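Local structure of NRPS (Penicillium fellutanum, 6NKI) at residues 240-245 with 403-408; 319-324 with 394-399. The protein is part of a fungal nonribosomal peptide synthetase (NRPS) and carries a Rossmann-type domain of the male sterility protein family, with NADPH bound to it. All coordinates share one frame; numbering follows the deposited sequence.

In the fold
Contacts 1 and 2 share helix 389-410, the last helix of the model, which meets the loop after strand 233-235 through its 403-408 part and helix 319-330 through 394-399. Their centres lie about 14 Å apart, on the same side of the chain's centre. Neither is fully core: contact 1 has one buried residue among its four touching ones, contact 2 has two. Contact 1 is apolar, a valine against a tyrosine ring, and its loop continues to the NADPH. Contact 2 divides its chemistry, pairing Asp321 with Arg396, both partly exposed, and Phe322 with Val399, both buried. The second subunit touches helix 389-410 in both contacts.

Contact 1: residues 240-245 with 403-408; sequences NAVANG and AEYLAS. With NDP (NADPH dihydro-nicotinamide-adenine-dinucleotide phosphate), chain B.
The first torsions of Val242 and Tyr405 are both near 170°, which turns the valine's CG1 and the tyrosine's ring to the side of the CA-CB bond remote from their own backbone nitrogens. From these positions the two side chains meet obliquely, and the two methyls take different places on the ring. CG2 of Val242 lies over one face, displaced toward the rim, 4.2 Å from the ring centroid and 18° off the normal, a geometry that qualifies as a CH-pi contact. CG1 of Val242 reaches farther out, to CE2 of Tyr405 at 3.8 Å and past CZ to the phenolic OH at 3.9 Å. At the inner end of the ring the loop backbone completes the contact: Ala241 O comes obliquely to within 4.2 Å of Tyr405 CG, and Ala243 N approaches CD2, also obliquely. Leu406, one residue farther along the helix, stays 4.6 Å from the loop at its nearest. Leu406 and the loop nonetheless share a neighbour, Trp250 of helix 248-259, which Ala243 and Asn244 also touch.

The loop runs from strand 233-235 to helix 248-259, and two residues beyond Val242 it reaches the nucleotide. Asn244 takes no part in the contact with the helix; in the model its ND2 faces O7N of the NADPH and gives it a hydrogen bond of 2.7 Å, with an N-H...acceptor angle of 142°. The ligand is also hydrogen-bonded to Arg55, Thr30 and Asp90. Between these two segments, by contrast, all contacts are van der Waals or CH-pi, consistent with a loop placed against this part of the helix mainly by shape.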
ATOM      1  N   ASN A 240       9.595   0.565   9.011  1.00122.60           N
ATOM      2  CA  ASN A 240      10.136   0.947  10.341  1.00129.03           C
ATOM      3  C   ASN A 240       8.996   0.748  11.325  1.00120.16           C
ATOM      4  O   ASN A 240       8.484   1.737  11.850  1.00117.79           O
ATOM      5  CB  ASN A 240      10.582   2.408  10.390  1.00139.46           C
ATOM      6  CG  ASN A 240      11.984   2.615   9.862  1.00150.96           C
ATOM      7  OD1 ASN A 240      12.586   1.694   9.320  1.00152.05           O
ATOM      8  ND2 ASN A 240      12.509   3.817  10.018  1.00154.73           N
ATOM      9  N   ALA A 241       8.671  -0.516  11.583  1.00117.20           N
ATOM     10  CA  ALA A 241       7.519  -0.832  12.443  1.00116.07           C
ATOM     11  C   ALA A 241       7.913  -0.818  13.914  1.00116.50           C
ATOM     12  O   ALA A 241       8.736  -1.629  14.335  1.00118.41           O
ATOM     13  CB  ALA A 241       6.931  -2.161  12.049  1.00117.05           C
ATOM     14  N   VAL A 242       7.340   0.142  14.624  1.00119.40           N
ATOM     15  CA  VAL A 242       7.395   0.262  16.077  1.00130.87           C
ATOM     16  C   VAL A 242       6.025   0.753  16.525  1.00130.62           C
ATOM     17  O   VAL A 242       5.640   1.890  16.224  1.00124.98           O
ATOM     18  CB  VAL A 242       8.498   1.213  16.561  1.00143.12           C
ATOM     19  CG1 VAL A 242       8.337   1.467  18.049  1.00155.41           C
ATOM     20  CG2 VAL A 242       9.867   0.615  16.281  1.00145.08           C
ATOM     21  N   ALA A 243       5.282  -0.104  17.212  1.00139.22           N
ATOM     22  CA  ALA A 243       3.943   0.258  17.647  1.00144.30           C
ATOM     23  C   ALA A 243       4.032   1.353  18.697  1.00152.12           C
ATOM     24  O   ALA A 243       4.761   1.210  19.685  1.00154.03           O
ATOM     25  CB  ALA A 243       3.227  -0.968  18.205  1.00142.74           C
ATOM     26  N   ASN A 244       3.323   2.454  18.449  1.00155.82           N
ATOM     27  CA  ASN A 244       3.367   3.587  19.405  1.00159.92           C
ATOM     28  C   ASN A 244       2.811   3.060  20.730  1.00160.97           C
ATOM     29  O   ASN A 244       1.714   2.485  20.721  1.00163.73           O
ATOM     30  CB  ASN A 244       2.676   4.823  18.828  1.00157.06           C
ATOM     31  CG  ASN A 244       1.207   4.600  18.571  1.00157.90           C
ATOM     32  OD1 ASN A 244       0.749   3.464  18.595  1.00158.70           O
ATOM     33  ND2 ASN A 244       0.469   5.670  18.333  1.00159.26           N
ATOM     34  N   GLY A 245       3.509   3.351  21.827  1.00161.87           N
ATOM     35  CA  GLY A 245       3.193   2.828  23.169  1.00159.47           C
ATOM     36  C   GLY A 245       1.850   3.254  23.731  1.00152.91           C
ATOM     37  O   GLY A 245       1.374   2.566  24.642  1.00157.77           O
ATOM     38  N   ALA A 403       3.492  -6.841  15.983  1.00105.11           N
ATOM     39  CA  ALA A 403       3.392  -7.845  17.033  1.00 76.94           C
ATOM     40  C   ALA A 403       4.709  -8.588  17.238  1.00 95.92           C
ATOM     41  O   ALA A 403       4.987  -9.062  18.342  1.00103.13           O
ATOM     42  CB  ALA A 403       2.268  -8.823  16.696  1.00 77.98           C
ATOM     43  N   GLU A 404       5.511  -8.731  16.183  1.00 93.40           N
ATOM     44  CA  GLU A 404       6.860  -9.275  16.311  1.00 95.42           C
ATOM     45  C   GLU A 404       7.809  -8.296  17.000  1.00 95.20           C
ATOM     46  O   GLU A 404       8.809  -8.718  17.589  1.00 97.17           O
ATOM     47  CB  GLU A 404       7.394  -9.656  14.930  1.00 97.20           C
ATOM     48  CG  GLU A 404       8.831 -10.177  14.931  1.00114.31           C
ATOM     49  CD  GLU A 404       9.292 -10.723  13.583  1.00119.92           C
ATOM     50  OE1 GLU A 404       8.502 -10.704  12.615  1.00119.29           O
ATOM     51  OE2 GLU A 404      10.454 -11.184  13.503  1.00125.69           O
ATOM     52  N   TYR A 405       7.524  -6.995  16.936  1.00 96.31           N
ATOM     53  CA  TYR A 405       8.345  -6.028  17.658  1.00101.35           C
ATOM     54  C   TYR A 405       8.099  -6.112  19.157  1.00 98.92           C
ATOM     55  O   TYR A 405       9.041  -6.236  19.948  1.00106.71           O
ATOM     56  CB  TYR A 405       8.068  -4.605  17.176  1.00106.10           C
ATOM     57  CG  TYR A 405       8.721  -3.560  18.058  1.00115.54           C
ATOM     58  CD1 TYR A 405      10.082  -3.316  17.989  1.00124.55           C
ATOM     59  CD2 TYR A 405       7.974  -2.837  18.979  1.00121.14           C
ATOM     60  CE1 TYR A 405      10.682  -2.373  18.798  1.00125.45           C
ATOM     61  CE2 TYR A 405       8.566  -1.888  19.793  1.00129.34           C
ATOM     62  CZ  TYR A 405       9.923  -1.659  19.699  1.00127.98           C
ATOM     63  OH  TYR A 405      10.531  -0.716  20.502  1.00129.96           O
ATOM     64  N   LEU A 406       6.835  -5.984  19.566  1.00 98.90           N
ATOM     65  CA  LEU A 406       6.511  -6.091  20.980  1.00101.13           C
ATOM     66  C   LEU A 406       7.078  -7.384  21.557  1.00101.76           C
ATOM     67  O   LEU A 406       7.798  -7.370  22.564  1.00 99.88           O
ATOM     68  CB  LEU A 406       4.994  -6.004  21.178  1.00106.97           C
ATOM     69  CG  LEU A 406       4.380  -4.632  20.837  1.00108.42           C
ATOM     70  CD1 LEU A 406       2.856  -4.646  20.943  1.00110.59           C
ATOM     71  CD2 LEU A 406       4.969  -3.525  21.701  1.00110.52           C
ATOM     72  N   ALA A 407       6.819  -8.508  20.887  1.00106.72           N
ATOM     73  CA  ALA A 407       7.395  -9.779  21.317  1.00114.77           C
ATOM     74  C   ALA A 407       8.919  -9.719  21.426  1.00126.09           C
ATOM     75  O   ALA A 407       9.509 -10.484  22.198  1.00130.03           O
ATOM     76  CB  ALA A 407       6.968 -10.895  20.363  1.00110.01           C
ATOM     77  N   SER A 408       9.572  -8.827  20.670  1.00133.42           N
ATOM     78  CA  SER A 408      11.019  -8.666  20.800  1.00139.82           C
ATOM     79  C   SER A 408      11.380  -8.194  22.199  1.00138.28           C
ATOM     80  O   SER A 408      12.314  -8.710  22.822  1.00139.16           O
ATOM     81  CB  SER A 408      11.553  -7.671  19.765  1.00140.84           C
ATOM     82  OG  SER A 408      11.255  -8.084  18.445  1.00149.55           O
TER
HETATM   83  PA  NDP B2501      -1.020  12.408  20.968  1.00169.33           P
HETATM   84  O1A NDP B2501      -2.379  12.224  21.580  1.00169.39           O
HETATM   85  O2A NDP B2501       0.113  12.906  21.825  1.00169.53           O
HETATM   86  O5B NDP B2501      -1.057  13.277  19.524  1.00164.84           O
HETATM   87  C5B NDP B2501      -1.872  14.382  19.698  1.00164.22           C
HETATM   88  C4B NDP B2501      -1.161  15.624  19.157  1.00160.51           C
HETATM   89  O4B NDP B2501      -1.904  16.791  19.604  1.00162.61           O
HETATM   90  C3B NDP B2501       0.270  15.690  19.668  1.00156.95           C
HETATM   91  O3B NDP B2501       1.070  16.234  18.673  1.00155.14           O
HETATM   92  C2B NDP B2501       0.219  16.720  20.853  1.00157.46           C
HETATM   93  O2B NDP B2501       1.356  17.448  21.026  1.00151.21           O
HETATM   94  C1B NDP B2501      -0.989  17.639  20.329  1.00162.49           C
HETATM   95  N9A NDP B2501      -1.726  18.321  21.453  1.00167.48           N
HETATM   96  C8A NDP B2501      -2.489  17.747  22.496  1.00169.45           C
HETATM   97  N7A NDP B2501      -3.018  18.668  23.343  1.00173.14           N
HETATM   98  C5A NDP B2501      -2.570  19.902  22.821  1.00174.02           C
HETATM   99  C6A NDP B2501      -2.765  21.238  23.234  1.00177.47           C
HETATM  100  N6A NDP B2501      -3.519  21.535  24.350  1.00182.01           N
HETATM  101  N1A NDP B2501      -2.211  22.283  22.549  1.00176.86           N
HETATM  102  C2A NDP B2501      -1.467  21.930  21.454  1.00172.90           C
HETATM  103  N3A NDP B2501      -1.196  20.732  20.934  1.00169.93           N
HETATM  104  C4A NDP B2501      -1.768  19.702  21.650  1.00170.03           C
HETATM  105  O3  NDP B2501      -0.561  10.873  20.459  1.00170.10           O
HETATM  106  PN  NDP B2501      -1.815  10.060  19.843  1.00173.67           P
HETATM  107  O1N NDP B2501      -1.328   8.825  19.190  1.00170.84           O
HETATM  108  O2N NDP B2501      -2.978  10.016  20.813  1.00176.39           O
HETATM  109  O5D NDP B2501      -2.588  10.950  18.417  1.00174.22           O
HETATM  110  C5D NDP B2501      -1.682  11.234  17.347  1.00173.83           C
HETATM  111  C4D NDP B2501      -2.364  11.055  15.904  1.00172.63           C
HETATM  112  O4D NDP B2501      -2.722   9.685  15.672  1.00171.50           O
HETATM  113  C3D NDP B2501      -3.677  11.880  15.760  1.00174.41           C
HETATM  114  O3D NDP B2501      -3.532  12.792  14.689  1.00173.59           O
HETATM  115  C2D NDP B2501      -4.819  10.870  15.452  1.00173.44           C
HETATM  116  O2D NDP B2501      -5.577  11.208  14.305  1.00173.46           O
HETATM  117  C1D NDP B2501      -4.077   9.602  15.126  1.00169.84           C
HETATM  118  N1N NDP B2501      -4.650   8.324  15.767  1.00166.06           N
HETATM  119  C2N NDP B2501      -3.727   7.346  15.984  1.00160.28           C
HETATM  120  C3N NDP B2501      -4.031   6.177  16.568  1.00156.49           C
HETATM  121  C7N NDP B2501      -2.883   5.302  16.593  1.00147.64           C
HETATM  122  O7N NDP B2501      -1.728   5.629  16.846  1.00148.00           O
HETATM  123  N7N NDP B2501      -3.143   4.042  16.160  1.00137.36           N
HETATM  124  C4N NDP B2501      -5.437   5.833  17.083  1.00161.20           C
HETATM  125  C5N NDP B2501      -6.433   6.881  16.676  1.00164.96           C
HETATM  126  C6N NDP B2501      -6.051   8.041  16.062  1.00166.40           C
HETATM  127  P2B NDP B2501       2.426  16.879  22.455  1.00145.88           P
HETATM  128  O1X NDP B2501       3.611  17.766  22.235  1.00143.47           O
HETATM  129  O2X NDP B2501       1.554  17.168  23.682  1.00149.17           O
HETATM  130  O3X NDP B2501       2.550  15.449  22.031  1.00141.66           O

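Contact 2: residues 319-324 with 394-399; sequences MSDFWK and MIRQAV
Helix-to-helix packing joins helix 319-330 to the last modelled helix, 389-410, here, through two pairs: Asp321 with Arg396, and Phe322 with Val399. In the first, the arginine chain bends at chi3 (54°), which brings NH1 to the carboxylate. NH1 stands 3.0 Å from Asp321 OD2, a salt bridge, and 3.1 Å from Asp321 OD1, where the hydrogen bond is weak at an N-H...acceptor angle of 148°. By these two distances both carboxylate oxygens share one terminal nitrogen, rather than joining in a bidentate pairing with two guanidinium nitrogens. The carboxylate and guanidinium planes are tilted 34° apart, and OD1 lies at the guanidinium edge. Arg396 NE is hydrogen-bonded to OD1 of Asn393, a further anchor for the guanidinium, and Arg396 also packs on His285 of the second subunit.

Helix 319-330 follows directly on strand 316-318 of the three-stranded mixed sheet, which comes after 310-312, the last strand of the Rossmann-type parallel sheet. On the more buried part of the helix interface, Val399 CG2 reaches Phe322 CE1 at 3.6 Å and CD1 at 3.9 Å, coming to the ring obliquely. The CA-CB bond of Phe322 points away from helix 389-410, but CG stands anti to the backbone N, and this turns the ring so that CE1 meets the valine methyl. Within its own helix, CE2 of Phe322 sits 3.7 Å above the plane of the Trp323 ring, over its centre. Helix 248-259 packs against both partners of this apolar pair, with Leu249 and Val253 on Phe322 and Trp250 on Val399.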
ATOM      1  N   MET A 319     -11.536  -8.968  12.353  1.00101.55           N
ATOM      2  CA  MET A 319     -10.881  -9.195  13.635  1.00 96.96           C
ATOM      3  C   MET A 319     -10.216 -10.577  13.721  1.00 95.08           C
ATOM      4  O   MET A 319      -9.142 -10.710  14.324  1.00 89.13           O
ATOM      5  CB  MET A 319     -11.881  -8.989  14.768  1.00 97.82           C
ATOM      6  CG  MET A 319     -12.260  -7.523  14.931  1.00 94.31           C
ATOM      7  SD  MET A 319     -10.766  -6.551  15.121  1.00 87.13           S
ATOM      8  CE  MET A 319     -10.090  -7.215  16.630  1.00 94.42           C
ATOM      9  N   SER A 320     -10.819 -11.614  13.122  1.00 92.91           N
ATOM     10  CA  SER A 320     -10.136 -12.904  13.059  1.00 95.29           C
ATOM     11  C   SER A 320      -8.830 -12.799  12.280  1.00 95.99           C
ATOM     12  O   SER A 320      -7.805 -13.364  12.685  1.00 86.84           O
ATOM     13  CB  SER A 320     -11.035 -13.964  12.431  1.00101.74           C
ATOM     14  OG  SER A 320     -11.225 -13.733  11.052  1.00105.39           O
ATOM     15  N   ASP A 321      -8.839 -12.066  11.166  1.00 93.87           N
ATOM     16  CA  ASP A 321      -7.619 -11.899  10.391  1.00 98.09           C
ATOM     17  C   ASP A 321      -6.583 -11.105  11.180  1.00 92.17           C
ATOM     18  O   ASP A 321      -5.381 -11.405  11.136  1.00 79.50           O
ATOM     19  CB  ASP A 321      -7.971 -11.209   9.069  1.00108.00           C
ATOM     20  CG  ASP A 321      -6.892 -11.359   8.006  1.00117.56           C
ATOM     21  OD1 ASP A 321      -5.837 -11.991   8.261  1.00123.66           O
ATOM     22  OD2 ASP A 321      -7.118 -10.844   6.893  1.00119.28           O
ATOM     23  N   PHE A 322      -7.040 -10.085  11.914  1.00 91.46           N
ATOM     24  CA  PHE A 322      -6.143  -9.281  12.743  1.00 91.02           C
ATOM     25  C   PHE A 322      -5.429 -10.145  13.791  1.00 88.53           C
ATOM     26  O   PHE A 322      -4.191 -10.179  13.851  1.00 88.69           O
ATOM     27  CB  PHE A 322      -6.937  -8.120  13.382  1.00 83.67           C
ATOM     28  CG  PHE A 322      -6.217  -7.435  14.531  1.00 78.09           C
ATOM     29  CD1 PHE A 322      -5.139  -6.597  14.296  1.00 74.81           C
ATOM     30  CD2 PHE A 322      -6.607  -7.678  15.856  1.00 79.84           C
ATOM     31  CE1 PHE A 322      -4.462  -5.993  15.349  1.00 79.93           C
ATOM     32  CE2 PHE A 322      -5.932  -7.098  16.907  1.00 83.62           C
ATOM     33  CZ  PHE A 322      -4.852  -6.234  16.642  1.00 83.23           C
ATOM     34  N   TRP A 323      -6.188 -10.886  14.601  1.00 90.53           N
ATOM     35  CA  TRP A 323      -5.550 -11.645  15.675  1.00 98.67           C
ATOM     36  C   TRP A 323      -4.658 -12.775  15.166  1.00100.19           C
ATOM     37  O   TRP A 323      -3.623 -13.053  15.785  1.00 96.85           O
ATOM     38  CB  TRP A 323      -6.577 -12.220  16.634  1.00 97.93           C
ATOM     39  CG  TRP A 323      -7.223 -11.229  17.523  1.00 96.05           C
ATOM     40  CD1 TRP A 323      -8.516 -10.803  17.477  1.00 96.86           C
ATOM     41  CD2 TRP A 323      -6.598 -10.505  18.576  1.00 88.33           C
ATOM     42  NE1 TRP A 323      -8.747  -9.885  18.472  1.00 98.43           N
ATOM     43  CE2 TRP A 323      -7.579  -9.682  19.158  1.00 98.11           C
ATOM     44  CE3 TRP A 323      -5.304 -10.483  19.098  1.00 88.01           C
ATOM     45  CZ2 TRP A 323      -7.310  -8.864  20.241  1.00 89.54           C
ATOM     46  CZ3 TRP A 323      -5.038  -9.657  20.168  1.00 88.39           C
ATOM     47  CH2 TRP A 323      -6.032  -8.862  20.722  1.00 89.15           C
ATOM     48  N   LYS A 324      -5.016 -13.443  14.059  1.00 91.76           N
ATOM     49  CA  LYS A 324      -4.103 -14.486  13.616  1.00 93.97           C
ATOM     50  C   LYS A 324      -2.792 -13.894  13.154  1.00 92.06           C
ATOM     51  O   LYS A 324      -1.782 -14.605  13.134  1.00 85.81           O
ATOM     52  CB  LYS A 324      -4.718 -15.396  12.542  1.00102.38           C
ATOM     53  CG  LYS A 324      -5.201 -14.783  11.259  1.00111.47           C
ATOM     54  CD  LYS A 324      -5.566 -15.891  10.238  1.00121.59           C
ATOM     55  CE  LYS A 324      -6.855 -16.682  10.548  1.00120.98           C
ATOM     56  NZ  LYS A 324      -8.133 -15.931  10.345  1.00117.44           N
ATOM     57  N   MET A 394      -1.061  -6.069   2.886  1.00 77.25           N
ATOM     58  CA  MET A 394       0.013  -5.179   3.330  1.00 80.90           C
ATOM     59  C   MET A 394      -0.254  -4.607   4.724  1.00 73.51           C
ATOM     60  O   MET A 394       0.704  -4.322   5.454  1.00 71.16           O
ATOM     61  CB  MET A 394       0.226  -4.047   2.344  1.00 88.83           C
ATOM     62  CG  MET A 394       1.643  -3.509   2.427  1.00101.81           C
ATOM     63  SD  MET A 394       2.847  -4.725   1.794  1.00114.68           S
ATOM     64  CE  MET A 394       4.404  -4.116   2.453  1.00119.07           C
ATOM     65  N   ILE A 395      -1.525  -4.434   5.108  1.00 73.92           N
ATOM     66  CA  ILE A 395      -1.791  -4.085   6.502  1.00 89.47           C
ATOM     67  C   ILE A 395      -1.585  -5.302   7.394  1.00 86.19           C
ATOM     68  O   ILE A 395      -0.981  -5.176   8.465  1.00 77.67           O
ATOM     69  CB  ILE A 395      -3.195  -3.477   6.696  1.00 93.88           C
ATOM     70  CG1 ILE A 395      -4.261  -4.468   6.328  1.00102.65           C
ATOM     71  CG2 ILE A 395      -3.461  -2.275   5.796  1.00 88.58           C
ATOM     72  CD1 ILE A 395      -5.602  -3.896   6.427  1.00106.47           C
ATOM     73  N   ARG A 396      -2.067  -6.485   6.978  1.00 88.62           N
ATOM     74  CA  ARG A 396      -1.737  -7.717   7.692  1.00 87.49           C
ATOM     75  C   ARG A 396      -0.259  -7.815   8.020  1.00 81.46           C
ATOM     76  O   ARG A 396       0.094  -8.111   9.161  1.00 70.41           O
ATOM     77  CB  ARG A 396      -2.235  -8.935   6.904  1.00 92.16           C
ATOM     78  CG  ARG A 396      -1.569 -10.224   7.286  1.00 93.59           C
ATOM     79  CD  ARG A 396      -2.195 -11.460   6.735  1.00 93.91           C
ATOM     80  NE  ARG A 396      -2.365 -11.460   5.287  1.00 90.65           N
ATOM     81  CZ  ARG A 396      -3.550 -11.511   4.668  1.00 85.14           C
ATOM     82  NH1 ARG A 396      -4.692 -11.693   5.343  1.00 82.52           N
ATOM     83  NH2 ARG A 396      -3.589 -11.402   3.346  1.00 82.60           N
ATOM     84  N   GLN A 397       0.611  -7.523   7.073  1.00 71.89           N
ATOM     85  CA  GLN A 397       2.021  -7.564   7.408  1.00 73.75           C
ATOM     86  C   GLN A 397       2.393  -6.417   8.335  1.00 72.44           C
ATOM     87  O   GLN A 397       3.343  -6.526   9.114  1.00 76.39           O
ATOM     88  CB  GLN A 397       2.893  -7.521   6.133  1.00 72.59           C
ATOM     89  CG  GLN A 397       2.656  -8.632   5.191  1.00 77.88           C
ATOM     90  CD  GLN A 397       2.931  -9.990   5.804  1.00 81.82           C
ATOM     91  OE1 GLN A 397       2.001 -10.753   6.041  1.00 74.29           O
ATOM     92  NE2 GLN A 397       4.214 -10.305   6.038  1.00 81.05           N
ATOM     93  N   ALA A 398       1.671  -5.305   8.278  1.00 69.55           N
ATOM     94  CA  ALA A 398       2.011  -4.223   9.196  1.00 66.85           C
ATOM     95  C   ALA A 398       1.740  -4.635  10.644  1.00 71.16           C
ATOM     96  O   ALA A 398       2.576  -4.395  11.528  1.00 69.27           O
ATOM     97  CB  ALA A 398       1.259  -2.944   8.809  1.00 64.04           C
ATOM     98  N   VAL A 399       0.616  -5.314  10.896  1.00 69.57           N
ATOM     99  CA  VAL A 399       0.368  -5.829  12.243  1.00 72.46           C
ATOM    100  C   VAL A 399       1.333  -6.945  12.593  1.00 79.71           C
ATOM    101  O   VAL A 399       1.908  -6.944  13.690  1.00 71.60           O
ATOM    102  CB  VAL A 399      -1.099  -6.240  12.452  1.00 75.97           C
ATOM    103  CG1 VAL A 399      -1.491  -7.337  11.570  1.00 80.59           C
ATOM    104  CG2 VAL A 399      -1.260  -6.746  13.874  1.00 81.15           C
TER